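Local atomic coordinates of potential RNA-dependent RNA polymerase (Human picobirnavirus, PDB entry 5I62), a protein that catalyses RNA-templated synthesis of RNA from ribonucleoside triphosphates, probably serving in both transcription and replication of the viral double-stranded RNA genome. Residues A[104-109]-A[332-337]; A[231-236]-A[396-401]; A[245-250]-A[362-367]; A[258-263]-A[375-380]. All blocks are in the same frame, centred on the assembly; numbering follows the deposited sequence.

Interaction 1. Residues A[104-109]-A[332-337]; sequences VPFDTK and TLVHRV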
loop_
_atom_site.group_PDB
_atom_site.type_symbol
_atom_site.label_atom_id
_atom_site.label_comp_id
_atom_site.label_asym_id
_atom_site.label_seq_id
_atom_site.Cartn_x
_atom_site.Cartn_y
_atom_site.Cartn_z
ATOM N N VAL A 104 -4.947 20.014 -15.664
ATOM C CA VAL A 104 -4.247 20.395 -16.889
ATOM C C VAL A 104 -3.428 19.224 -17.420
ATOM O O VAL A 104 -3.051 18.324 -16.661
ATOM C CB VAL A 104 -3.359 21.636 -16.672
ATOM C CG1 VAL A 104 -4.150 22.770 -16.014
ATOM C CG2 VAL A 104 -2.134 21.276 -15.848
ATOM N N PRO A 105 -3.138 19.195 -18.718
ATOM C CA PRO A 105 -2.346 18.094 -19.288
ATOM C C PRO A 105 -0.933 18.077 -18.729
ATOM O O PRO A 105 -0.424 19.082 -18.227
ATOM C CB PRO A 105 -2.335 18.399 -20.795
ATOM C CG PRO A 105 -3.577 19.242 -21.026
ATOM C CD PRO A 105 -3.742 20.060 -19.754
ATOM N N PHE A 106 -0.297 16.911 -18.832
ATOM C CA PHE A 106 1.081 16.737 -18.391
ATOM C C PHE A 106 2.043 17.254 -19.455
ATOM O O PHE A 106 1.763 17.177 -20.652
ATOM C CB PHE A 106 1.384 15.262 -18.126
ATOM C CG PHE A 106 0.874 14.741 -16.805
ATOM C CD1 PHE A 106 -0.492 14.691 -16.527
ATOM C CD2 PHE A 106 1.763 14.236 -15.871
ATOM C CE1 PHE A 106 -0.956 14.170 -15.313
ATOM C CE2 PHE A 106 1.317 13.712 -14.671
ATOM C CZ PHE A 106 -0.049 13.674 -14.387
ATOM N N ASP A 107 3.192 17.771 -19.008
ATOM C CA ASP A 107 4.245 18.171 -19.945
ATOM C C ASP A 107 4.755 16.965 -20.724
ATOM O O ASP A 107 5.207 15.980 -20.138
ATOM C CB ASP A 107 5.405 18.836 -19.203
ATOM C CG ASP A 107 6.355 19.580 -20.147
ATOM O OD1 ASP A 107 6.475 19.196 -21.329
ATOM O OD2 ASP A 107 6.963 20.571 -19.709
ATOM N N THR A 108 4.694 17.061 -22.053
ATOM C CA THR A 108 5.212 16.011 -22.924
ATOM C C THR A 108 6.685 15.699 -22.645
ATOM O O THR A 108 7.114 14.542 -22.762
ATOM C CB THR A 108 4.999 16.447 -24.380
ATOM O OG1 THR A 108 3.601 16.367 -24.684
ATOM C CG2 THR A 108 5.773 15.583 -25.344
ATOM N N LYS A 109 7.473 16.718 -22.273
ATOM C CA LYS A 109 8.890 16.499 -21.987
ATOM C C LYS A 109 9.078 15.626 -20.751
ATOM O O LYS A 109 10.018 14.822 -20.684
ATOM C CB LYS A 109 9.616 17.834 -21.800
ATOM C CG LYS A 109 9.526 18.770 -23.009
ATOM C CD LYS A 109 10.609 19.869 -22.973
ATOM C CE LYS A 109 10.528 20.732 -21.712
ATOM N NZ LYS A 109 11.639 21.759 -21.624
ATOM N N THR A 332 2.631 4.654 -9.522
ATOM C CA THR A 332 4.074 4.862 -9.400
ATOM C C THR A 332 4.669 5.396 -10.699
ATOM O O THR A 332 5.523 6.298 -10.693
ATOM C CB THR A 332 4.748 3.553 -8.988
ATOM O OG1 THR A 332 4.236 3.146 -7.716
ATOM C CG2 THR A 332 6.264 3.718 -8.891
ATOM N N LEU A 333 4.232 4.842 -11.827
ATOM C CA LEU A 333 4.689 5.317 -13.128
ATOM C C LEU A 333 4.334 6.789 -13.324
ATOM O O LEU A 333 5.169 7.593 -13.754
ATOM C CB LEU A 333 4.066 4.466 -14.231
ATOM C CG LEU A 333 4.532 3.023 -14.416
ATOM C CD1 LEU A 333 3.672 2.388 -15.503
ATOM C CD2 LEU A 333 6.005 2.983 -14.794
ATOM N N VAL A 334 3.087 7.156 -13.013
ATOM C CA VAL A 334 2.652 8.533 -13.212
ATOM C C VAL A 334 3.305 9.462 -12.195
ATOM O O VAL A 334 3.664 10.604 -12.518
ATOM C CB VAL A 334 1.116 8.631 -13.174
ATOM C CG1 VAL A 334 0.666 10.120 -13.189
ATOM C CG2 VAL A 334 0.508 7.883 -14.354
ATOM N N HIS A 335 3.467 8.999 -10.957
ATOM C CA HIS A 335 4.165 9.794 -9.943
ATOM C C HIS A 335 5.579 10.154 -10.405
ATOM O O HIS A 335 6.050 11.283 -10.191
ATOM C CB HIS A 335 4.184 9.010 -8.628
ATOM C CG HIS A 335 4.527 9.817 -7.418
ATOM N ND1 HIS A 335 4.173 9.421 -6.148
ATOM C CD2 HIS A 335 5.220 10.972 -7.273
ATOM C CE1 HIS A 335 4.609 10.310 -5.273
ATOM N NE2 HIS A 335 5.251 11.260 -5.929
ATOM N N ARG A 336 6.259 9.219 -11.076
ATOM C CA ARG A 336 7.599 9.510 -11.567
ATOM C C ARG A 336 7.561 10.612 -12.629
ATOM O O ARG A 336 8.422 11.496 -12.635
ATOM C CB ARG A 336 8.265 8.246 -12.102
ATOM C CG ARG A 336 9.722 8.468 -12.584
ATOM C CD ARG A 336 10.620 9.005 -11.464
ATOM N NE ARG A 336 12.029 8.668 -11.685
ATOM C CZ ARG A 336 12.973 8.746 -10.752
ATOM N NH1 ARG A 336 12.668 9.166 -9.530
ATOM N NH2 ARG A 336 14.215 8.386 -11.039
ATOM N N VAL A 337 6.543 10.601 -13.502
ATOM C CA VAL A 337 6.349 11.707 -14.450
ATOM C C VAL A 337 6.172 13.035 -13.717
ATOM O O VAL A 337 6.731 14.067 -14.119
ATOM C CB VAL A 337 5.157 11.419 -15.380
ATOM C CG1 VAL A 337 4.921 12.606 -16.325
ATOM C CG2 VAL A 337 5.408 10.135 -16.180
#
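With CG anti to its own carbonyl carbon (chi1 -79°), F106 swings its ring off the segment 104-109 toward helix 327-345, where V334 and V337 each hold CG1 anti to the backbone N (chi1 172° and 177°), which turns that methyl to the ring. The two valines lie three residues apart, about one turn of the helix. Their CG1 methyls meet adjacent atoms of the ring, coming in obliquely: F106 CD2 lies 3.6 Å from V337 CG1, and F106 CZ lies 3.8 Å from V334 CG1. F106 CE2 sits between them, 3.9 Å from V334 CG1 and 4.1 Å from V337 CG1. The V334 side chain crosses that of F106 at about a right angle. Elsewhere the ring stacks with H380 and touches V276 of helix 271-284. Just after F106 the chain turns into helix 108-116, with D107 as N-cap: K109 N donates to D107 OD1 at 2.8 Å, meeting the oxygen from above the carboxylate plane. The backbone N of D107 bonds to E341 OE2, one more link to helix 327-345. Between the two segments themselves the contact is purely apolar, three buried side chains in van der Waals contact, so their fit rests on shape; the directional bonds lie beside it, in the cap and in the bond to E341.

Interaction 2. Residues A[231-236]-A[396-401]; sequences VPAWVS and CTYLRR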
loop_
_atom_site.group_PDB
_atom_site.type_symbol
_atom_site.label_atom_id
_atom_site.label_comp_id
_atom_site.label_asym_id
_atom_site.label_seq_id
_atom_site.Cartn_x
_atom_site.Cartn_y
_atom_site.Cartn_z
ATOM N N VAL A 231 12.402 0.748 -9.394
ATOM C CA VAL A 231 11.588 1.189 -8.258
ATOM C C VAL A 231 12.087 0.455 -7.024
ATOM O O VAL A 231 11.648 -0.669 -6.763
ATOM C CB VAL A 231 10.094 0.920 -8.492
ATOM C CG1 VAL A 231 9.256 1.332 -7.257
ATOM C CG2 VAL A 231 9.615 1.632 -9.742
ATOM N N PRO A 232 13.008 1.040 -6.254
ATOM C CA PRO A 232 13.632 0.286 -5.154
ATOM C C PRO A 232 12.634 -0.254 -4.133
ATOM O O PRO A 232 12.866 -1.338 -3.597
ATOM C CB PRO A 232 14.587 1.309 -4.517
ATOM C CG PRO A 232 14.939 2.258 -5.659
ATOM C CD PRO A 232 13.633 2.365 -6.463
ATOM N N ALA A 233 11.532 0.459 -3.864
ATOM C CA ALA A 233 10.554 -0.020 -2.888
ATOM C C ALA A 233 9.881 -1.321 -3.326
ATOM O O ALA A 233 9.331 -2.035 -2.481
ATOM C CB ALA A 233 9.501 1.050 -2.616
ATOM N N TRP A 234 9.903 -1.635 -4.619
ATOM C CA TRP A 234 9.438 -2.934 -5.095
ATOM C C TRP A 234 10.457 -4.035 -4.849
ATOM O O TRP A 234 10.123 -5.213 -4.999
ATOM C CB TRP A 234 9.121 -2.897 -6.596
ATOM C CG TRP A 234 7.889 -2.133 -6.952
ATOM C CD1 TRP A 234 6.972 -1.602 -6.089
ATOM C CD2 TRP A 234 7.440 -1.801 -8.270
ATOM N NE1 TRP A 234 5.975 -0.963 -6.793
ATOM C CE2 TRP A 234 6.241 -1.069 -8.133
ATOM C CE3 TRP A 234 7.934 -2.053 -9.549
ATOM C CZ2 TRP A 234 5.533 -0.579 -9.235
ATOM C CZ3 TRP A 234 7.234 -1.569 -10.635
ATOM C CH2 TRP A 234 6.047 -0.837 -10.472
ATOM N N VAL A 235 11.689 -3.688 -4.496
ATOM C CA VAL A 235 12.710 -4.705 -4.293
ATOM C C VAL A 235 12.849 -4.980 -2.802
ATOM O O VAL A 235 12.634 -6.106 -2.350
ATOM C CB VAL A 235 14.054 -4.289 -4.917
ATOM C CG1 VAL A 235 15.116 -5.381 -4.684
ATOM C CG2 VAL A 235 13.882 -4.020 -6.411
ATOM N N SER A 236 13.207 -3.957 -2.027
ATOM C CA SER A 236 13.451 -4.151 -0.601
ATOM C C SER A 236 13.692 -2.806 0.061
ATOM O O SER A 236 13.995 -1.818 -0.605
ATOM C CB SER A 236 14.664 -5.052 -0.363
ATOM O OG SER A 236 15.844 -4.346 -0.695
ATOM N N CYS A 396 15.176 12.956 5.849
ATOM C CA CYS A 396 13.940 12.795 5.100
ATOM C C CYS A 396 13.135 11.667 5.723
ATOM O O CYS A 396 13.644 10.877 6.517
ATOM C CB CYS A 396 14.210 12.517 3.611
ATOM S SG CYS A 396 15.108 10.971 3.311
ATOM N N THR A 397 11.863 11.620 5.367
ATOM C CA THR A 397 11.011 10.499 5.728
ATOM C C THR A 397 10.416 9.955 4.448
ATOM O O THR A 397 10.013 10.725 3.572
ATOM C CB THR A 397 9.907 10.906 6.714
ATOM O OG1 THR A 397 9.139 11.969 6.137
ATOM C CG2 THR A 397 10.510 11.393 8.025
ATOM N N TYR A 398 10.392 8.636 4.330
ATOM C CA TYR A 398 9.901 7.967 3.136
ATOM C C TYR A 398 9.426 6.598 3.581
ATOM O O TYR A 398 10.166 5.901 4.275
ATOM C CB TYR A 398 11.004 7.850 2.071
ATOM C CG TYR A 398 10.585 7.178 0.789
ATOM C CD1 TYR A 398 9.470 7.615 0.080
ATOM C CD2 TYR A 398 11.302 6.097 0.280
ATOM C CE1 TYR A 398 9.089 7.001 -1.101
ATOM C CE2 TYR A 398 10.925 5.477 -0.908
ATOM C CZ TYR A 398 9.813 5.935 -1.590
ATOM O OH TYR A 398 9.434 5.329 -2.775
ATOM N N LEU A 399 8.184 6.254 3.227
ATOM C CA LEU A 399 7.554 4.979 3.605
ATOM C C LEU A 399 7.548 4.795 5.119
ATOM O O LEU A 399 7.757 3.694 5.625
ATOM C CB LEU A 399 8.237 3.793 2.918
ATOM C CG LEU A 399 8.313 3.880 1.389
ATOM C CD1 LEU A 399 8.979 2.626 0.811
ATOM C CD2 LEU A 399 6.929 4.105 0.769
ATOM N N ARG A 400 7.318 5.896 5.839
ATOM C CA ARG A 400 7.285 5.930 7.302
ATOM C C ARG A 400 8.601 5.475 7.939
ATOM O O ARG A 400 8.615 4.978 9.071
ATOM C CB ARG A 400 6.110 5.120 7.853
ATOM C CG ARG A 400 4.753 5.764 7.548
ATOM C CD ARG A 400 3.618 4.987 8.209
ATOM N NE ARG A 400 2.379 5.004 7.429
ATOM C CZ ARG A 400 1.573 6.058 7.320
ATOM N NH1 ARG A 400 1.872 7.201 7.936
ATOM N NH2 ARG A 400 0.467 5.971 6.588
ATOM N N ARG A 401 9.720 5.681 7.238
ATOM C CA ARG A 401 11.048 5.498 7.811
ATOM C C ARG A 401 11.821 6.811 7.741
ATOM O O ARG A 401 11.757 7.528 6.737
ATOM C CB ARG A 401 11.864 4.435 7.077
ATOM C CG ARG A 401 11.643 3.020 7.539
ATOM C CD ARG A 401 10.521 2.435 6.775
ATOM N NE ARG A 401 10.342 1.002 7.017
ATOM C CZ ARG A 401 9.215 0.372 6.715
ATOM N NH1 ARG A 401 8.209 1.075 6.204
ATOM N NH2 ARG A 401 9.084 -0.935 6.934
HETATM O O HOH W 1 11.211 3.447 -4.106
#
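A233 and L399 make the apolar contact: A233 CB lies 3.8 Å from L399 CD1. L399 reaches it with CG anti to its carbonyl carbon (chi1 -55°) and CD1 leading. The hydroxyl of Y398 comes near the same methyl, A233 CB to Y398 OH 4.3 Å, and L357 touches both A233 and Y398 from strand 355-357. The polar link is indirect. Water 1 accepts from A233 N at 3.0 Å and stands 2.9 Å from Y398 OH, in the plane of the tyrosine ring at its edge, so a backbone N-H and a phenol are joined across the segments by one solvent molecule. Within 396-401, L399 lies against its neighbour's ring, its CG 3.7 Å above the plane of the Y398 ring and over its centre. R401 folds back on the same turn: its NH1 donates to L399 O at 2.7 Å, almost straight along the carbonyl direction (168°) and in the guanidinium plane. Paired backbone bonds close the hairpin, Y398 N to R401 O and R401 N to Y398 O, with L399 and R400 both in left-handed backbone conformation. This tight type I' turn joins strands 395-398 and 401-404, and the hairpin follows the palm sheet in the chain, consistent with motif E, the primer grip of viral RNA polymerases.

Interaction 3. Residues A[245-250]-A[362-367]; sequences TKMFDT and VLTYPG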
loop_
_atom_site.group_PDB
_atom_site.type_symbol
_atom_site.label_atom_id
_atom_site.label_comp_id
_atom_site.label_asym_id
_atom_site.label_seq_id
_atom_site.Cartn_x
_atom_site.Cartn_y
_atom_site.Cartn_z
ATOM N N THR A 245 20.638 7.069 0.152
ATOM C CA THR A 245 22.042 7.426 0.339
ATOM C C THR A 245 22.593 8.161 -0.884
ATOM O O THR A 245 23.237 9.208 -0.756
ATOM C CB THR A 245 22.872 6.168 0.629
ATOM O OG1 THR A 245 22.278 5.397 1.689
ATOM C CG2 THR A 245 24.303 6.548 1.022
ATOM N N LYS A 246 22.344 7.623 -2.078
ATOM C CA LYS A 246 22.837 8.252 -3.305
ATOM C C LYS A 246 22.216 9.624 -3.513
ATOM O O LYS A 246 22.888 10.542 -4.003
ATOM C CB LYS A 246 22.566 7.344 -4.507
ATOM C CG LYS A 246 23.409 6.067 -4.505
ATOM C CD LYS A 246 24.884 6.455 -4.286
ATOM C CE LYS A 246 25.739 5.286 -3.811
ATOM N NZ LYS A 246 25.944 4.241 -4.859
ATOM N N MET A 247 20.948 9.788 -3.121
ATOM C CA MET A 247 20.285 11.082 -3.234
ATOM C C MET A 247 20.991 12.128 -2.376
ATOM O O MET A 247 21.229 13.264 -2.820
ATOM C CB MET A 247 18.810 10.936 -2.842
ATOM C CG MET A 247 17.995 12.228 -2.982
ATOM S SD MET A 247 16.369 12.069 -2.188
ATOM C CE MET A 247 16.895 11.983 -0.472
ATOM N N PHE A 248 21.367 11.752 -1.152
ATOM C CA PHE A 248 22.120 12.674 -0.313
ATOM C C PHE A 248 23.522 12.924 -0.866
ATOM O O PHE A 248 24.030 14.051 -0.791
ATOM C CB PHE A 248 22.184 12.155 1.117
ATOM C CG PHE A 248 20.956 12.467 1.916
ATOM C CD1 PHE A 248 20.621 13.783 2.198
ATOM C CD2 PHE A 248 20.123 11.462 2.361
ATOM C CE1 PHE A 248 19.479 14.089 2.927
ATOM C CE2 PHE A 248 18.982 11.759 3.101
ATOM C CZ PHE A 248 18.654 13.072 3.369
ATOM N N ASP A 249 24.157 11.885 -1.419
ATOM C CA ASP A 249 25.501 12.022 -1.986
ATOM C C ASP A 249 25.533 12.941 -3.202
ATOM O O ASP A 249 26.565 13.579 -3.473
ATOM C CB ASP A 249 26.052 10.652 -2.393
ATOM C CG ASP A 249 26.343 9.748 -1.208
ATOM O OD1 ASP A 249 26.463 10.259 -0.068
ATOM O OD2 ASP A 249 26.470 8.518 -1.432
ATOM N N THR A 250 24.443 12.996 -3.970
ATOM C CA THR A 250 24.428 13.691 -5.251
ATOM C C THR A 250 23.508 14.906 -5.264
ATOM O O THR A 250 23.269 15.473 -6.328
ATOM C CB THR A 250 24.042 12.731 -6.377
ATOM O OG1 THR A 250 22.696 12.250 -6.172
ATOM C CG2 THR A 250 24.993 11.551 -6.429
ATOM N N VAL A 362 9.934 11.101 -2.472
ATOM C CA VAL A 362 11.016 11.894 -1.913
ATOM C C VAL A 362 11.908 12.294 -3.079
ATOM O O VAL A 362 12.223 11.461 -3.932
ATOM C CB VAL A 362 11.775 11.125 -0.806
ATOM C CG1 VAL A 362 12.375 9.820 -1.331
ATOM C CG2 VAL A 362 12.844 11.979 -0.197
ATOM N N LEU A 363 12.241 13.578 -3.175
ATOM C CA LEU A 363 12.888 14.039 -4.398
ATOM C C LEU A 363 13.734 15.278 -4.146
ATOM O O LEU A 363 13.557 15.997 -3.164
ATOM C CB LEU A 363 11.857 14.322 -5.507
ATOM C CG LEU A 363 11.065 15.637 -5.431
ATOM C CD1 LEU A 363 10.474 15.982 -6.796
ATOM C CD2 LEU A 363 9.935 15.532 -4.405
ATOM N N THR A 364 14.639 15.533 -5.082
ATOM C CA THR A 364 15.387 16.780 -5.062
ATOM C C THR A 364 15.761 17.150 -6.491
ATOM O O THR A 364 15.857 16.288 -7.367
ATOM C CB THR A 364 16.633 16.680 -4.156
ATOM O OG1 THR A 364 17.208 17.981 -3.960
ATOM C CG2 THR A 364 17.671 15.757 -4.772
ATOM N N TYR A 365 15.901 18.451 -6.725
ATOM C CA TYR A 365 16.471 18.992 -7.949
ATOM C C TYR A 365 16.920 20.419 -7.660
ATOM O O TYR A 365 16.528 20.994 -6.644
ATOM C CB TYR A 365 15.467 18.935 -9.119
ATOM C CG TYR A 365 14.181 19.715 -8.903
ATOM C CD1 TYR A 365 14.132 21.103 -9.070
ATOM C CD2 TYR A 365 12.998 19.055 -8.576
ATOM C CE1 TYR A 365 12.947 21.805 -8.884
ATOM C CE2 TYR A 365 11.811 19.741 -8.392
ATOM C CZ TYR A 365 11.790 21.117 -8.543
ATOM O OH TYR A 365 10.607 21.800 -8.355
ATOM N N PRO A 366 17.759 20.998 -8.507
ATOM C CA PRO A 366 18.282 22.352 -8.220
ATOM C C PRO A 366 17.194 23.391 -7.998
ATOM O O PRO A 366 16.354 23.607 -8.874
ATOM C CB PRO A 366 19.113 22.673 -9.469
ATOM C CG PRO A 366 19.653 21.319 -9.860
ATOM C CD PRO A 366 18.492 20.360 -9.620
ATOM N N GLY A 367 17.196 24.030 -6.826
ATOM C CA GLY A 367 16.217 25.059 -6.521
ATOM C C GLY A 367 14.845 24.558 -6.114
ATOM O O GLY A 367 13.912 25.361 -6.034
#
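M247 and T364 mark the closest backbone approach, CA to CA 7.7 Å, where helix 237-250 passes strand 360-363 and the residue that follows it. M247 alone of its segment carries the contact. With CG anti to the backbone N (chi1 -177°), its side chain extends toward the strand and bends only at chi3 (68°), which lets its successive atoms meet two residues. M247 CG lies 4.0 Å from T364 CG2, while M247 SD lies 4.0 Å from V362 CG2 and M247 CE 4.1 Å from the same methyl. V362 and T364 stand two apart in extended chain and point to the same side, whereas L363 between them points away. T364 turns CG2 to M247, while its OG1 is hydrogen-bonded to V256 O. Within 245-250, K246 O takes two bonds from T250, from N at 2.9 Å and from OG1 at 2.8 Å, which arrive from opposite faces of the carbonyl plane. M247 also touches V257 of the neighbouring strand. The contact itself is thus thioether and methyl groups at ordinary van der Waals distance, a buried apolar seam; the T364 hydroxyl is satisfied by V256 O, outside it.

Interaction 4. Residues A[258-263]-A[375-380]; sequences VCTDFS and QSYSRH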
loop_
_atom_site.group_PDB
_atom_site.type_symbol
_atom_site.label_atom_id
_atom_site.label_comp_id
_atom_site.label_asym_id
_atom_site.label_seq_id
_atom_site.Cartn_x
_atom_site.Cartn_y
_atom_site.Cartn_z
ATOM N N VAL A 258 12.697 17.135 -0.571
ATOM C CA VAL A 258 11.272 17.309 -0.325
ATOM C C VAL A 258 10.619 15.940 -0.209
ATOM O O VAL A 258 10.746 15.104 -1.113
ATOM C CB VAL A 258 10.595 18.138 -1.429
ATOM C CG1 VAL A 258 9.085 18.218 -1.171
ATOM C CG2 VAL A 258 11.208 19.524 -1.519
ATOM N N CYS A 259 9.917 15.711 0.891
ATOM C CA CYS A 259 9.123 14.501 1.091
ATOM C C CYS A 259 7.664 14.889 0.895
ATOM O O CYS A 259 7.112 15.658 1.691
ATOM C CB CYS A 259 9.347 13.916 2.477
ATOM S SG CYS A 259 11.083 13.712 2.902
ATOM N N THR A 260 7.050 14.366 -0.156
ATOM C CA THR A 260 5.739 14.829 -0.558
ATOM C C THR A 260 4.658 14.021 0.141
ATOM O O THR A 260 4.898 12.941 0.680
ATOM C CB THR A 260 5.576 14.740 -2.076
ATOM O OG1 THR A 260 5.991 13.449 -2.518
ATOM C CG2 THR A 260 6.441 15.801 -2.765
ATOM N N ASP A 261 3.440 14.542 0.092
ATOM C CA ASP A 261 2.324 13.776 0.610
ATOM C C ASP A 261 1.057 14.173 -0.141
ATOM O O ASP A 261 0.806 15.369 -0.332
ATOM C CB ASP A 261 2.181 14.044 2.100
ATOM C CG ASP A 261 1.016 13.295 2.699
ATOM O OD1 ASP A 261 1.174 12.213 3.248
ATOM O OD2 ASP A 261 -0.121 13.733 2.519
ATOM N N PHE A 262 0.265 13.179 -0.559
ATOM C CA PHE A 262 -1.008 13.369 -1.251
ATOM C C PHE A 262 -2.179 13.085 -0.310
ATOM O O PHE A 262 -2.122 12.180 0.531
ATOM C CB PHE A 262 -1.117 12.469 -2.468
ATOM C CG PHE A 262 -0.228 12.861 -3.585
ATOM C CD1 PHE A 262 -0.560 13.908 -4.434
ATOM C CD2 PHE A 262 0.933 12.161 -3.809
ATOM C CE1 PHE A 262 0.264 14.247 -5.494
ATOM C CE2 PHE A 262 1.756 12.479 -4.847
ATOM C CZ PHE A 262 1.433 13.531 -5.702
ATOM N N SER A 263 -3.214 13.914 -0.403
ATOM C CA SER A 263 -4.490 13.617 0.234
ATOM C C SER A 263 -5.335 12.845 -0.768
ATOM O O SER A 263 -5.649 13.367 -1.844
ATOM C CB SER A 263 -5.217 14.885 0.681
ATOM O OG SER A 263 -4.475 15.554 1.691
ATOM N N GLN A 375 2.611 23.054 -6.329
ATOM C CA GLN A 375 1.967 23.726 -7.456
ATOM C C GLN A 375 2.072 22.897 -8.728
ATOM O O GLN A 375 1.109 22.814 -9.507
ATOM C CB GLN A 375 2.596 25.109 -7.683
ATOM C CG GLN A 375 2.048 26.217 -6.791
ATOM C CD GLN A 375 2.879 27.494 -6.868
ATOM O OE1 GLN A 375 3.433 27.834 -7.926
ATOM N NE2 GLN A 375 2.961 28.216 -5.744
ATOM N N SER A 376 3.243 22.300 -8.973
ATOM C CA SER A 376 3.441 21.548 -10.207
ATOM C C SER A 376 2.594 20.282 -10.233
ATOM O O SER A 376 2.094 19.890 -11.292
ATOM C CB SER A 376 4.919 21.198 -10.385
ATOM O OG SER A 376 5.148 20.540 -11.622
ATOM N N TYR A 377 2.448 19.619 -9.082
ATOM C CA TYR A 377 1.643 18.399 -9.009
ATOM C C TYR A 377 0.146 18.715 -9.036
ATOM O O TYR A 377 -0.623 18.069 -9.758
ATOM C CB TYR A 377 1.952 17.631 -7.727
ATOM C CG TYR A 377 3.290 16.942 -7.579
ATOM C CD1 TYR A 377 4.342 17.153 -8.467
ATOM C CD2 TYR A 377 3.498 16.083 -6.513
ATOM C CE1 TYR A 377 5.570 16.521 -8.286
ATOM C CE2 TYR A 377 4.699 15.439 -6.328
ATOM C CZ TYR A 377 5.734 15.658 -7.214
ATOM O OH TYR A 377 6.925 14.996 -6.999
ATOM N N SER A 378 -0.287 19.681 -8.215
ATOM C CA SER A 378 -1.710 19.873 -7.934
ATOM C C SER A 378 -2.490 20.330 -9.159
ATOM O O SER A 378 -3.695 20.069 -9.260
ATOM C CB SER A 378 -1.892 20.873 -6.799
ATOM O OG SER A 378 -1.379 20.343 -5.592
ATOM N N ARG A 379 -1.835 21.014 -10.093
ATOM C CA ARG A 379 -2.520 21.493 -11.289
ATOM C C ARG A 379 -3.118 20.359 -12.114
ATOM O O ARG A 379 -3.970 20.607 -12.968
ATOM C CB ARG A 379 -1.558 22.308 -12.151
ATOM C CG ARG A 379 -0.401 21.490 -12.652
ATOM C CD ARG A 379 0.584 22.347 -13.427
ATOM N NE ARG A 379 1.932 21.789 -13.436
ATOM C CZ ARG A 379 2.932 22.283 -14.166
ATOM N NH1 ARG A 379 2.705 23.332 -14.950
ATOM N NH2 ARG A 379 4.154 21.740 -14.112
ATOM N N HIS A 380 -2.690 19.126 -11.890
ATOM C CA HIS A 380 -3.273 17.987 -12.585
ATOM C C HIS A 380 -4.504 17.436 -11.866
ATOM O O HIS A 380 -4.924 16.313 -12.152
ATOM C CB HIS A 380 -2.215 16.903 -12.757
ATOM C CG HIS A 380 -0.996 17.390 -13.470
ATOM N ND1 HIS A 380 -1.030 17.827 -14.774
ATOM C CD2 HIS A 380 0.279 17.571 -13.044
ATOM C CE1 HIS A 380 0.178 18.223 -15.136
ATOM N NE2 HIS A 380 0.992 18.077 -14.104
HETATM O O HOH W 2 7.086 13.205 -5.071
#
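Strand 257-261 and the residues after it, whose D261-F262-S263 run is consistent with polymerase motif A, pack here against helix 370-378, and Y377 of that helix bears on T260 and F262. The two aromatic rings meet rim to rim, neither over the face of the other: F262 CZ is 3.4 Å from Y377 CD2, centroids are 5.7 Å apart and the planes differ by 13°. One atom further along the same side of the ring, Y377 CE2 lies 4.0 Å from T260 CG2. The threonine sets its hydroxyl between its N and carbonyl carbon (chi1 49°), where OG1 reaches water 2 at 2.8 Å; the same water lies 2.6 Å from Y377 OH, in the tyrosine plane at the ring edge. One water thus bridges two buried hydroxyls. Within 375-380, R379 grips S376 side-on, NE to S376 O and NH2 to S376 OG, both at 2.9 Å. F262 continues the aromatic cluster, stacking with F265 and meeting H335 edge-to-face. Y377 also touches L338 and Q339 of helix 327-345 and L363 of strand 360-363, placing the contact on the helix-covered face of the four-stranded sheet, as in the palm of RNA-dependent RNA polymerases.

Along the chain the segments come as 104-109, 231-236, 245-250, 258-263, 332-337, 362-367, 375-380 and 396-401, so interactions 3 and 4 fall between the two halves of interaction 2. Interactions 3 and 4, centres about 17 Å apart, share the four-stranded antiparallel sheet: strands 360-363 and 257-261 are neighbours in it, joined by L363 O to V258 N, with helix 237-250 on one face and helix 370-378 on the other. Interaction 1 lies about 12 Å from interaction 4 between centres and meets it through V104 and H380. Interaction 2 touches interaction 3 through Y398 and V362. Together they join sequence-distant pieces around this sheet, consistent with a polymerase palm.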